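Local structure of protein scribble homolog (Homo sapiens, 6EEY) at residues A[7-12]-A[55-60]; A[13-18]-A[48-53]; A[40-45]-A[59-64]; A[64-69]-A[81-86]. The protein probably acts as a cell-polarity scaffold, whose PDZ domains bind C-terminal peptide ligands such as those of the alpha1D-adrenergic receptor. The protein carries 1 engineered substitution. All blocks are in the same frame, centred on the assembly; numbering follows the deposited sequence.

Interaction 1 of 4, residues A[7-12]-A[55-60]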
loop_
_atom_site.group_PDB
_atom_site.type_symbol
_atom_site.label_atom_id
_atom_site.label_comp_id
_atom_site.label_asym_id
_atom_site.label_seq_id
_atom_site.Cartn_x
_atom_site.Cartn_y
_atom_site.Cartn_z
ATOM N N LEU A 7 3.366 -5.382 -8.960
ATOM C CA LEU A 7 2.183 -6.151 -9.298
ATOM C C LEU A 7 1.142 -5.223 -9.887
ATOM O O LEU A 7 0.902 -4.134 -9.353
ATOM C CB LEU A 7 1.557 -6.786 -8.075
ATOM C CG LEU A 7 2.424 -7.751 -7.272
ATOM C CD1 LEU A 7 1.570 -8.584 -6.319
ATOM C CD2 LEU A 7 3.302 -8.639 -8.132
ATOM N N CYS A 8 0.535 -5.655 -10.976
ATOM C CA CYS A 8 -0.571 -4.949 -11.597
ATOM C C CYS A 8 -1.831 -5.734 -11.306
ATOM O O CYS A 8 -1.927 -6.901 -11.670
ATOM C CB CYS A 8 -0.357 -4.814 -13.098
ATOM S SG CYS A 8 -1.664 -3.934 -13.955
ATOM N N ILE A 9 -2.764 -5.112 -10.601
ATOM C CA ILE A 9 -3.935 -5.787 -10.065
ATOM C C ILE A 9 -5.174 -5.228 -10.730
ATOM O O ILE A 9 -5.382 -4.016 -10.755
ATOM C CB ILE A 9 -3.983 -5.662 -8.534
ATOM C CG1 ILE A 9 -2.753 -6.382 -7.962
ATOM C CG2 ILE A 9 -5.260 -6.228 -7.983
ATOM C CD1 ILE A 9 -2.497 -6.078 -6.512
ATOM N N GLN A 10 -5.996 -6.107 -11.280
ATOM C CA GLN A 10 -7.230 -5.662 -11.900
ATOM C C GLN A 10 -8.223 -5.216 -10.842
ATOM O O GLN A 10 -8.266 -5.759 -9.739
ATOM C CB GLN A 10 -7.819 -6.788 -12.733
ATOM C CG GLN A 10 -6.926 -7.185 -13.899
ATOM C CD GLN A 10 -7.638 -8.037 -14.944
ATOM O OE1 GLN A 10 -8.869 -8.067 -15.015
ATOM N NE2 GLN A 10 -6.861 -8.726 -15.769
ATOM N N LYS A 11 -9.045 -4.236 -11.188
ATOM C CA LYS A 11 -10.095 -3.798 -10.285
ATOM C C LYS A 11 -11.196 -3.164 -11.117
ATOM O O LYS A 11 -11.001 -2.814 -12.284
ATOM C CB LYS A 11 -9.573 -2.804 -9.249
ATOM C CG LYS A 11 -9.090 -1.482 -9.799
ATOM C CD LYS A 11 -8.486 -0.647 -8.685
ATOM C CE LYS A 11 -8.201 0.781 -9.090
ATOM N NZ LYS A 11 -9.468 1.494 -9.425
ATOM N N ALA A 12 -12.360 -3.000 -10.508
ATOM C CA ALA A 12 -13.407 -2.238 -11.172
ATOM C C ALA A 12 -12.976 -0.770 -11.192
ATOM O O ALA A 12 -12.243 -0.316 -10.316
ATOM C CB ALA A 12 -14.740 -2.420 -10.465
ATOM N N GLY A 55 -5.400 -12.429 -5.276
ATOM C CA GLY A 55 -4.843 -13.525 -4.526
ATOM C C GLY A 55 -3.383 -13.410 -4.160
ATOM O O GLY A 55 -2.908 -14.213 -3.354
ATOM N N ARG A 56 -2.661 -12.436 -4.687
ATOM C CA ARG A 56 -1.224 -12.376 -4.445
ATOM C C ARG A 56 -0.866 -11.616 -3.173
ATOM O O ARG A 56 -0.049 -12.090 -2.379
ATOM C CB ARG A 56 -0.512 -11.753 -5.649
ATOM C CG ARG A 56 -0.472 -12.676 -6.834
ATOM C CD ARG A 56 0.170 -12.020 -8.027
ATOM N NE ARG A 56 -0.680 -10.962 -8.573
ATOM C CZ ARG A 56 -0.337 -10.170 -9.577
ATOM N NH1 ARG A 56 0.848 -10.284 -10.157
ATOM N NH2 ARG A 56 -1.196 -9.275 -10.017
ATOM N N LEU A 57 -1.444 -10.436 -2.957
ATOM C CA LEU A 57 -1.024 -9.627 -1.825
ATOM C C LEU A 57 -1.438 -10.273 -0.513
ATOM O O LEU A 57 -2.466 -10.942 -0.416
ATOM C CB LEU A 57 -1.620 -8.235 -1.922
ATOM C CG LEU A 57 -1.104 -7.373 -3.065
ATOM C CD1 LEU A 57 -1.835 -6.050 -3.069
ATOM C CD2 LEU A 57 0.384 -7.139 -2.980
ATOM N N ARG A 58 -0.619 -10.038 0.508
ATOM C CA ARG A 58 -0.821 -10.576 1.839
ATOM C C ARG A 58 -0.518 -9.501 2.868
ATOM O O ARG A 58 0.275 -8.581 2.636
ATOM C CB ARG A 58 0.105 -11.774 2.110
ATOM C CG ARG A 58 -0.230 -13.018 1.331
ATOM C CD ARG A 58 -1.490 -13.629 1.908
ATOM N NE ARG A 58 -1.860 -14.876 1.252
ATOM C CZ ARG A 58 -2.436 -14.942 0.060
ATOM N NH1 ARG A 58 -2.708 -13.843 -0.612
ATOM N NH2 ARG A 58 -2.762 -16.114 -0.458
ATOM N N VAL A 59 -1.139 -9.665 4.030
ATOM C CA VAL A 59 -0.737 -8.922 5.209
ATOM C C VAL A 59 0.742 -9.082 5.425
ATOM O O VAL A 59 1.301 -10.169 5.250
ATOM C CB VAL A 59 -1.545 -9.416 6.423
ATOM C CG1 VAL A 59 -0.969 -8.859 7.702
ATOM C CG2 VAL A 59 -3.016 -9.036 6.269
ATOM N N GLY A 60 1.384 -7.983 5.789
ATOM C CA GLY A 60 2.786 -7.977 6.131
ATOM C C GLY A 60 3.693 -7.488 5.033
ATOM O O GLY A 60 4.857 -7.171 5.309
HETATM O O HOH W 1 1.200 -8.235 -12.119
#
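The guanidinium of R56 meets strand 5-10 with one face and an edge. A bend at chi3 (-70°) turns it toward the strand. Over that face lies L7 CD1, off-centre toward the rim, and L7 CD2 comes within 3.6 Å of R56 NH1. At the edge, in the guanidinium plane, sit C8 O and water 1. R56 NH2 donates to C8 O over 3.0 Å, a bent bond (132°) that reaches the oxygen from above its carbonyl plane. Water 1 accepts from both R56 NH1 and C8 N, a second link. The charge is paired with D54, whose OD2 forms a salt bridge with NH2.

Beside the arginine the contact is apolar. L7 CD1 touches L57 CD2 at 3.8 Å, and I9 CD1 presses on L57 CD1 at 3.5 Å. With an alanine in place of L7, R56 would probably lose the hydrocarbon over its face and L57 a methyl neighbour, leaving a gap between strand and loop. The loop after helix 50-54 lies against strand 5-10, which pairs with strand 89-94 through L7 and V92, while L57 reaches to A51 of the helix and to L17.

Interaction 2 of 4, residues A[13-18]-A[48-53]. Engineered in segment 13-18: G16 (natural residue Arg).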
loop_
_atom_site.group_PDB
_atom_site.type_symbol
_atom_site.label_atom_id
_atom_site.label_comp_id
_atom_site.label_asym_id
_atom_site.label_seq_id
_atom_site.Cartn_x
_atom_site.Cartn_y
_atom_site.Cartn_z
ATOM N N PRO A 13 -13.366 -0.015 -12.218
ATOM C CA PRO A 13 -12.731 1.288 -12.444
ATOM C C PRO A 13 -12.918 2.292 -11.341
ATOM O O PRO A 13 -12.075 3.189 -11.208
ATOM C CB PRO A 13 -13.370 1.788 -13.750
ATOM C CG PRO A 13 -14.146 0.695 -14.287
ATOM C CD PRO A 13 -14.230 -0.426 -13.329
ATOM N N GLY A 14 -13.984 2.198 -10.560
ATOM C CA GLY A 14 -14.222 3.083 -9.442
ATOM C C GLY A 14 -13.871 2.499 -8.092
ATOM O O GLY A 14 -14.024 3.182 -7.075
ATOM N N GLU A 15 -13.356 1.276 -8.055
ATOM C CA GLU A 15 -13.084 0.539 -6.829
ATOM C C GLU A 15 -11.673 0.821 -6.337
ATOM O O GLU A 15 -10.774 1.094 -7.124
ATOM C CB GLU A 15 -13.200 -0.943 -7.199
ATOM C CG GLU A 15 -13.080 -1.926 -6.100
ATOM C CD GLU A 15 -12.960 -3.375 -6.576
ATOM O OE1 GLU A 15 -12.830 -3.682 -7.788
ATOM O OE2 GLU A 15 -13.016 -4.224 -5.680
ATOM N N GLY A 16 -11.462 0.717 -5.031
ATOM C CA GLY A 16 -10.126 0.770 -4.478
ATOM C C GLY A 16 -9.451 -0.590 -4.506
ATOM O O GLY A 16 -10.026 -1.599 -4.902
ATOM N N LEU A 17 -8.203 -0.628 -4.049
ATOM C CA LEU A 17 -7.487 -1.894 -4.053
ATOM C C LEU A 17 -8.046 -2.867 -3.027
ATOM O O LEU A 17 -7.883 -4.076 -3.194
ATOM C CB LEU A 17 -6.003 -1.647 -3.808
ATOM C CG LEU A 17 -5.134 -2.898 -3.904
ATOM C CD1 LEU A 17 -5.206 -3.571 -5.260
ATOM C CD2 LEU A 17 -3.702 -2.514 -3.608
ATOM N N GLY A 18 -8.703 -2.386 -1.986
ATOM C CA GLY A 18 -9.243 -3.275 -0.987
ATOM C C GLY A 18 -8.240 -3.786 0.018
ATOM O O GLY A 18 -8.338 -4.930 0.452
ATOM N N THR A 48 -13.124 -9.843 -0.537
ATOM C CA THR A 48 -13.907 -9.535 -1.723
ATOM C C THR A 48 -13.405 -8.315 -2.480
ATOM O O THR A 48 -13.962 -7.993 -3.539
ATOM C CB THR A 48 -15.401 -9.342 -1.416
ATOM O OG1 THR A 48 -15.592 -8.189 -0.603
ATOM C CG2 THR A 48 -16.016 -10.555 -0.763
ATOM N N GLY A 49 -12.394 -7.628 -1.972
ATOM C CA GLY A 49 -11.799 -6.528 -2.694
ATOM C C GLY A 49 -10.822 -6.990 -3.760
ATOM O O GLY A 49 -10.528 -8.167 -3.924
ATOM N N ALA A 50 -10.283 -6.027 -4.494
ATOM C CA ALA A 50 -9.502 -6.362 -5.680
ATOM C C ALA A 50 -8.244 -7.142 -5.330
ATOM O O ALA A 50 -7.897 -8.112 -6.013
ATOM C CB ALA A 50 -9.176 -5.089 -6.462
ATOM N N ALA A 51 -7.546 -6.741 -4.274
ATOM C CA ALA A 51 -6.346 -7.463 -3.878
ATOM C C ALA A 51 -6.675 -8.879 -3.446
ATOM O O ALA A 51 -5.931 -9.815 -3.746
ATOM C CB ALA A 51 -5.656 -6.710 -2.744
ATOM N N GLY A 52 -7.783 -9.045 -2.737
ATOM C CA GLY A 52 -8.197 -10.371 -2.321
ATOM C C GLY A 52 -8.533 -11.256 -3.498
ATOM O O GLY A 52 -8.127 -12.420 -3.548
ATOM N N ARG A 53 -9.261 -10.713 -4.473
ATOM C CA ARG A 53 -9.643 -11.486 -5.648
ATOM C C ARG A 53 -8.427 -11.907 -6.449
ATOM O O ARG A 53 -8.379 -13.017 -6.991
ATOM C CB ARG A 53 -10.580 -10.663 -6.536
ATOM C CG ARG A 53 -11.876 -10.293 -5.870
ATOM C CD ARG A 53 -12.862 -9.749 -6.853
ATOM N NE ARG A 53 -12.403 -8.601 -7.613
ATOM C CZ ARG A 53 -12.609 -7.330 -7.290
ATOM N NH1 ARG A 53 -12.167 -6.399 -8.096
ATOM N NH2 ARG A 53 -13.233 -7.000 -6.173
HETATM O O HOH W 2 -11.539 -3.485 -3.701
HETATM O O HOH W 3 -8.935 -6.891 -1.400
#
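E15 stretches across to R53. CB points toward segment 48-53, CG stands anti to the backbone N (chi1 -175°), and the chain runs on extended, which carries CD to 3.5 Å from R53 NH1. At the tip the carboxylate is gripped end-on: OE1 takes R53 NH1 at 2.8 Å and OE2 takes R53 NH2 at 2.8 Å, each on its syn lone pair. The two groups are nearly coplanar, their planes 24° apart. OE1 also accepts from A12 N. OE2 accepts a hydrogen bond from water 2, which donates to G16 O as well and accepts from A50 N. R53 NH2 is held further by T48 O, while A50 CA lies over one guanidinium face.

L17 adds a direct backbone link, its O accepting from A51 N at 2.9 Å, and its CG packs on A51 CB at 4.0 Å. G18 and G49 approach to 4.5 Å between CA atoms, too close for a CB on G18. L17 and G18 belong to the carboxylate-binding loop of PDZ domains; G16 before them is engineered from arginine. A glutamine replacing E15 would probably leave R53 without its counter-charge and break the paired grip. Paired charges, bound water and a helix N-terminal amide together fasten this loop to the start of helix 50-54, and the nearby guanidinium would probably favour the ionised form of E15.

Interaction 3 of 4, residues A[40-45]-A[59-64]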
loop_
_atom_site.group_PDB
_atom_site.type_symbol
_atom_site.label_atom_id
_atom_site.label_comp_id
_atom_site.label_asym_id
_atom_site.label_seq_id
_atom_site.Cartn_x
_atom_site.Cartn_y
_atom_site.Cartn_z
ATOM N N ILE A 40 5.467 1.647 5.151
ATOM C CA ILE A 40 4.047 1.355 5.061
ATOM C C ILE A 40 3.910 -0.134 4.801
ATOM O O ILE A 40 4.600 -0.677 3.929
ATOM C CB ILE A 40 3.400 2.145 3.918
ATOM C CG1 ILE A 40 3.543 3.646 4.143
ATOM C CG2 ILE A 40 1.945 1.744 3.761
ATOM C CD1 ILE A 40 2.964 4.115 5.408
ATOM N N PHE A 41 3.020 -0.789 5.535
ATOM C CA PHE A 41 2.802 -2.217 5.427
ATOM C C PHE A 41 1.330 -2.520 5.260
ATOM O O PHE A 41 0.474 -1.795 5.758
ATOM C CB PHE A 41 3.305 -2.950 6.674
ATOM C CG PHE A 41 4.773 -2.800 6.885
ATOM C CD1 PHE A 41 5.280 -1.703 7.549
ATOM C CD2 PHE A 41 5.646 -3.735 6.388
ATOM C CE1 PHE A 41 6.650 -1.552 7.732
ATOM C CE2 PHE A 41 7.020 -3.585 6.560
ATOM C CZ PHE A 41 7.513 -2.480 7.233
ATOM N N ILE A 42 1.045 -3.601 4.566
ATOM C CA ILE A 42 -0.332 -4.055 4.418
ATOM C C ILE A 42 -0.782 -4.685 5.724
ATOM O O ILE A 42 -0.145 -5.624 6.214
ATOM C CB ILE A 42 -0.463 -5.063 3.265
ATOM C CG1 ILE A 42 0.024 -4.429 1.968
ATOM C CG2 ILE A 42 -1.896 -5.559 3.166
ATOM C CD1 ILE A 42 -0.205 -5.296 0.742
ATOM N N SER A 43 -1.893 -4.191 6.275
ATOM C CA SER A 43 -2.406 -4.712 7.530
ATOM C C SER A 43 -3.667 -5.543 7.374
ATOM O O SER A 43 -3.985 -6.317 8.285
ATOM C CB SER A 43 -2.667 -3.570 8.515
ATOM O OG SER A 43 -3.566 -2.677 7.917
ATOM N N LYS A 44 -4.367 -5.439 6.249
ATOM C CA LYS A 44 -5.542 -6.248 5.980
ATOM C C LYS A 44 -5.707 -6.354 4.473
ATOM O O LYS A 44 -5.424 -5.409 3.732
ATOM C CB LYS A 44 -6.800 -5.623 6.586
ATOM C CG LYS A 44 -6.778 -5.432 8.090
ATOM C CD LYS A 44 -8.123 -4.911 8.576
ATOM C CE LYS A 44 -8.151 -4.748 10.083
ATOM N NZ LYS A 44 -9.430 -4.113 10.520
ATOM N N VAL A 45 -6.180 -7.513 4.030
ATOM C CA VAL A 45 -6.612 -7.715 2.657
ATOM C C VAL A 45 -8.074 -8.131 2.706
ATOM O O VAL A 45 -8.394 -9.199 3.227
ATOM C CB VAL A 45 -5.767 -8.772 1.940
ATOM C CG1 VAL A 45 -6.299 -8.992 0.534
ATOM C CG2 VAL A 45 -4.320 -8.366 1.905
ATOM N N VAL A 59 -1.139 -9.665 4.030
ATOM C CA VAL A 59 -0.737 -8.922 5.209
ATOM C C VAL A 59 0.742 -9.082 5.425
ATOM O O VAL A 59 1.301 -10.169 5.250
ATOM C CB VAL A 59 -1.545 -9.416 6.423
ATOM C CG1 VAL A 59 -0.969 -8.859 7.702
ATOM C CG2 VAL A 59 -3.016 -9.036 6.269
ATOM N N GLY A 60 1.384 -7.983 5.789
ATOM C CA GLY A 60 2.786 -7.977 6.131
ATOM C C GLY A 60 3.693 -7.488 5.033
ATOM O O GLY A 60 4.857 -7.171 5.309
ATOM N N LEU A 61 3.212 -7.399 3.808
ATOM C CA LEU A 61 4.048 -6.871 2.749
ATOM C C LEU A 61 4.331 -5.396 2.977
ATOM O O LEU A 61 3.466 -4.631 3.412
ATOM C CB LEU A 61 3.377 -7.022 1.389
ATOM C CG LEU A 61 3.196 -8.458 0.923
ATOM C CD1 LEU A 61 2.531 -8.471 -0.424
ATOM C CD2 LEU A 61 4.500 -9.220 0.867
ATOM N N ARG A 62 5.562 -5.005 2.685
ATOM C CA ARG A 62 5.963 -3.610 2.644
ATOM C C ARG A 62 5.493 -3.013 1.328
ATOM O O ARG A 62 5.700 -3.604 0.266
ATOM C CB ARG A 62 7.490 -3.561 2.742
ATOM C CG ARG A 62 8.158 -2.213 2.522
ATOM C CD ARG A 62 8.139 -1.415 3.774
ATOM N NE ARG A 62 8.835 -0.138 3.641
ATOM C CZ ARG A 62 10.080 0.118 4.031
ATOM N NH1 ARG A 62 10.844 -0.826 4.569
ATOM N NH2 ARG A 62 10.554 1.345 3.887
ATOM N N LEU A 63 4.832 -1.867 1.393
ATOM C CA LEU A 63 4.285 -1.196 0.225
ATOM C C LEU A 63 5.094 0.071 -0.000
ATOM O O LEU A 63 5.052 0.991 0.828
ATOM C CB LEU A 63 2.829 -0.871 0.498
ATOM C CG LEU A 63 2.107 -0.173 -0.630
ATOM C CD1 LEU A 63 2.071 -0.999 -1.897
ATOM C CD2 LEU A 63 0.690 0.149 -0.185
ATOM N N LEU A 64 5.849 0.111 -1.097
ATOM C CA LEU A 64 6.749 1.217 -1.388
ATOM C C LEU A 64 6.156 2.257 -2.323
ATOM O O LEU A 64 6.455 3.450 -2.179
ATOM C CB LEU A 64 8.046 0.709 -2.008
ATOM C CG LEU A 64 8.929 -0.134 -1.093
ATOM C CD1 LEU A 64 10.065 -0.763 -1.858
ATOM C CD2 LEU A 64 9.494 0.702 0.044
HETATM O O HOH W 4 6.974 1.751 2.669
#
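Three backbone hydrogen bonds join the I40 to I42 part of strand 40-45 to residues 60-63. L63 N donates to I40 O over 2.8 Å and almost straight (176°), I42 N donates to L61 O over 2.9 Å, and G60 N closes the row on I42 O at 2.8 Å. Water 4 extends it, accepting from I40 N and R62 NE and donating to L63 O. Between the first two bonds F41 and R62 form an antiparallel non-hydrogen-bonded pair, where F41 CA lies 3.2 Å from L61 O in a CA-H...O contact.

This pairing belongs to the antiparallel sheet of the PDZ fold, in which strand 40-45 lies between strands 19-23 and 62-66. Toward strand 19-23 it carries a classic beta bulge, S43 and K44 both facing S20.

On one side of the sheet the aliphatic part of R62 crosses the F41 ring. Its chain bends at chi2 (83°), and CD rests over the ring face in a CH-pi contact, 4.0 Å from the centroid, while G60 O stands at the ring edge. I42 and L61 run side by side in the same direction, with I42 CD1 4.0 Å from L61 CB; the buried L63 packs on V92 and V94. Farther along, V59 CG2 touches S43 O at 3.5 Å, and V45 CG2 rests near V59 N.

Interaction 4 of 4, residues A[64-69]-A[81-86]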
loop_
_atom_site.group_PDB
_atom_site.type_symbol
_atom_site.label_atom_id
_atom_site.label_comp_id
_atom_site.label_asym_id
_atom_site.label_seq_id
_atom_site.Cartn_x
_atom_site.Cartn_y
_atom_site.Cartn_z
ATOM N N LEU A 64 5.849 0.111 -1.097
ATOM C CA LEU A 64 6.749 1.217 -1.388
ATOM C C LEU A 64 6.156 2.257 -2.323
ATOM O O LEU A 64 6.455 3.450 -2.179
ATOM C CB LEU A 64 8.046 0.709 -2.008
ATOM C CG LEU A 64 8.929 -0.134 -1.093
ATOM C CD1 LEU A 64 10.065 -0.763 -1.858
ATOM C CD2 LEU A 64 9.494 0.702 0.044
ATOM N N GLU A 65 5.342 1.840 -3.281
ATOM C CA GLU A 65 4.786 2.742 -4.263
ATOM C C GLU A 65 3.408 2.243 -4.640
ATOM O O GLU A 65 3.142 1.037 -4.616
ATOM C CB GLU A 65 5.594 2.807 -5.563
ATOM C CG GLU A 65 7.004 3.278 -5.375
ATOM C CD GLU A 65 7.774 3.459 -6.671
ATOM O OE1 GLU A 65 8.884 4.021 -6.601
ATOM O OE2 GLU A 65 7.294 3.065 -7.744
ATOM N N VAL A 66 2.561 3.177 -5.026
ATOM C CA VAL A 66 1.266 2.886 -5.626
ATOM C C VAL A 66 1.212 3.701 -6.900
ATOM O O VAL A 66 1.473 4.904 -6.877
ATOM C CB VAL A 66 0.117 3.285 -4.685
ATOM C CG1 VAL A 66 -1.237 3.066 -5.340
ATOM C CG2 VAL A 66 0.179 2.486 -3.403
ATOM N N ASN A 67 0.891 3.053 -8.007
ATOM C CA ASN A 67 0.831 3.710 -9.310
ATOM C C ASN A 67 2.078 4.556 -9.564
ATOM O O ASN A 67 2.011 5.712 -10.007
ATOM C CB ASN A 67 -0.461 4.504 -9.489
ATOM C CG ASN A 67 -1.662 3.600 -9.700
ATOM O OD1 ASN A 67 -1.516 2.408 -9.969
ATOM N ND2 ASN A 67 -2.851 4.161 -9.607
ATOM N N GLN A 68 3.226 3.948 -9.262
ATOM C CA GLN A 68 4.550 4.481 -9.542
ATOM C C GLN A 68 4.955 5.617 -8.639
ATOM O O GLN A 68 5.982 6.240 -8.890
ATOM C CB GLN A 68 4.714 4.957 -10.991
ATOM C CG GLN A 68 4.127 4.025 -12.020
ATOM C CD GLN A 68 4.836 2.707 -12.068
ATOM O OE1 GLN A 68 6.053 2.644 -11.920
ATOM N NE2 GLN A 68 4.079 1.631 -12.278
ATOM N N GLN A 69 4.186 5.913 -7.600
ATOM C CA GLN A 69 4.444 7.045 -6.723
ATOM C C GLN A 69 4.856 6.558 -5.347
ATOM O O GLN A 69 4.190 5.717 -4.748
ATOM C CB GLN A 69 3.207 7.922 -6.649
ATOM C CG GLN A 69 2.913 8.544 -8.005
ATOM C CD GLN A 69 1.476 8.953 -8.173
ATOM O OE1 GLN A 69 1.033 9.944 -7.593
ATOM N NE2 GLN A 69 0.727 8.181 -8.961
ATOM N N GLN A 81 -5.764 7.335 -0.438
ATOM C CA GLN A 81 -6.295 7.908 -1.663
ATOM C C GLN A 81 -5.611 7.334 -2.896
ATOM O O GLN A 81 -6.275 7.068 -3.901
ATOM C CB GLN A 81 -6.173 9.427 -1.628
ATOM C CG GLN A 81 -6.630 10.085 -2.922
ATOM C CD GLN A 81 -8.059 9.725 -3.292
ATOM O OE1 GLN A 81 -8.985 9.953 -2.514
ATOM N NE2 GLN A 81 -8.243 9.148 -4.484
ATOM N N LEU A 82 -4.296 7.140 -2.855
ATOM C CA LEU A 82 -3.627 6.497 -3.979
ATOM C C LEU A 82 -4.192 5.107 -4.209
ATOM O O LEU A 82 -4.364 4.687 -5.352
ATOM C CB LEU A 82 -2.119 6.448 -3.765
ATOM C CG LEU A 82 -1.390 7.747 -4.091
ATOM C CD1 LEU A 82 0.009 7.705 -3.529
ATOM C CD2 LEU A 82 -1.349 7.987 -5.592
ATOM N N LEU A 83 -4.484 4.380 -3.134
ATOM C CA LEU A 83 -5.035 3.033 -3.255
ATOM C C LEU A 83 -6.460 3.038 -3.776
ATOM O O LEU A 83 -6.967 1.966 -4.126
ATOM C CB LEU A 83 -4.941 2.317 -1.914
ATOM C CG LEU A 83 -3.520 1.963 -1.479
ATOM C CD1 LEU A 83 -3.464 1.632 -0.002
ATOM C CD2 LEU A 83 -2.994 0.805 -2.309
ATOM N N ARG A 84 -7.098 4.206 -3.856
ATOM C CA ARG A 84 -8.441 4.370 -4.396
ATOM C C ARG A 84 -8.433 5.055 -5.754
ATOM O O ARG A 84 -9.486 5.460 -6.245
ATOM C CB ARG A 84 -9.325 5.127 -3.408
ATOM C CG ARG A 84 -9.508 4.335 -2.125
ATOM C CD ARG A 84 -10.024 5.181 -0.979
ATOM N NE ARG A 84 -11.352 5.737 -1.226
ATOM C CZ ARG A 84 -12.497 5.176 -0.835
ATOM N NH1 ARG A 84 -13.647 5.783 -1.101
ATOM N NH2 ARG A 84 -12.500 4.017 -0.189
ATOM N N SER A 85 -7.286 5.142 -6.393
ATOM C CA SER A 85 -7.178 5.780 -7.689
ATOM C C SER A 85 -8.104 5.096 -8.678
ATOM O O SER A 85 -8.264 3.874 -8.675
ATOM C CB SER A 85 -5.749 5.667 -8.223
ATOM O OG SER A 85 -4.815 6.342 -7.401
ATOM N N VAL A 86 -8.681 5.885 -9.569
ATOM C CA VAL A 86 -9.526 5.300 -10.585
ATOM C C VAL A 86 -8.672 4.498 -11.562
ATOM O O VAL A 86 -7.446 4.648 -11.657
ATOM C CB VAL A 86 -10.402 6.334 -11.314
ATOM C CG1 VAL A 86 -11.253 7.109 -10.321
ATOM C CG2 VAL A 86 -9.551 7.254 -12.128
HETATM O O HOH W 5 -5.259 2.902 -10.655
#
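V66 opens a type I' beta turn that ends at Q69, and here the chain comes nearest to L82, 6.3 Å away between CA atoms, toward the C-terminal end of helix 76-83. No hydrogen bond crosses directly; the meeting is mostly apolar. A chi1 of 176° sets V66 CG1 across from the backbone N, where it touches L82 O at 3.5 Å and L82 CB at 3.8 Å, while CG2 meets L83 CD2 at 3.8 Å, the two side chains crossing at about a right angle. The carbonyl of L82 is satisfied from beyond the helix: S85 N and S85 OG both donate to its oxygen, from the same face of its plane.

In PDZ domains this helix and the strand equivalent to 19-23 flank the peptide-binding groove, and L83 reaches I19 and I21 of that strand. Q69, at the end of the turn, touches L82 at its CD2 methyl. Q69 NE2 donates to N67 O at 3.0 Å, nearly straight, and this fixes the amide with OE1 3.7 Å from L82 CD2. N67 ND2 lies 3.5 Å from S85 CB and donates a hydrogen bond to water 5, which donates in turn to V86 O; its OD1 accepts from T91 N of strand 89-94.

Overall arrangement
All four contacts lie within one PDZ domain. Interactions 1 and 2 are neighbours, about 8 Å apart between centres, and meet where I9 and K11 pack on A50; the loop joining the segments of interaction 1 contains both segments of interaction 2. Interaction 3 shares V59 and G60 with interaction 1, their centres about 11 Å apart, and crosses interaction 2 along the chain, V45 touching helix 50-54. Interaction 4 comes last, shares L64 and strand 62-66 with interaction 3, and connects back through K11 to S85 and probably a hydrogen bond between L17 and L83. Together they join loop, sheet and both helices into one domain, interactions 2 and 4 lying near the expected peptide groove.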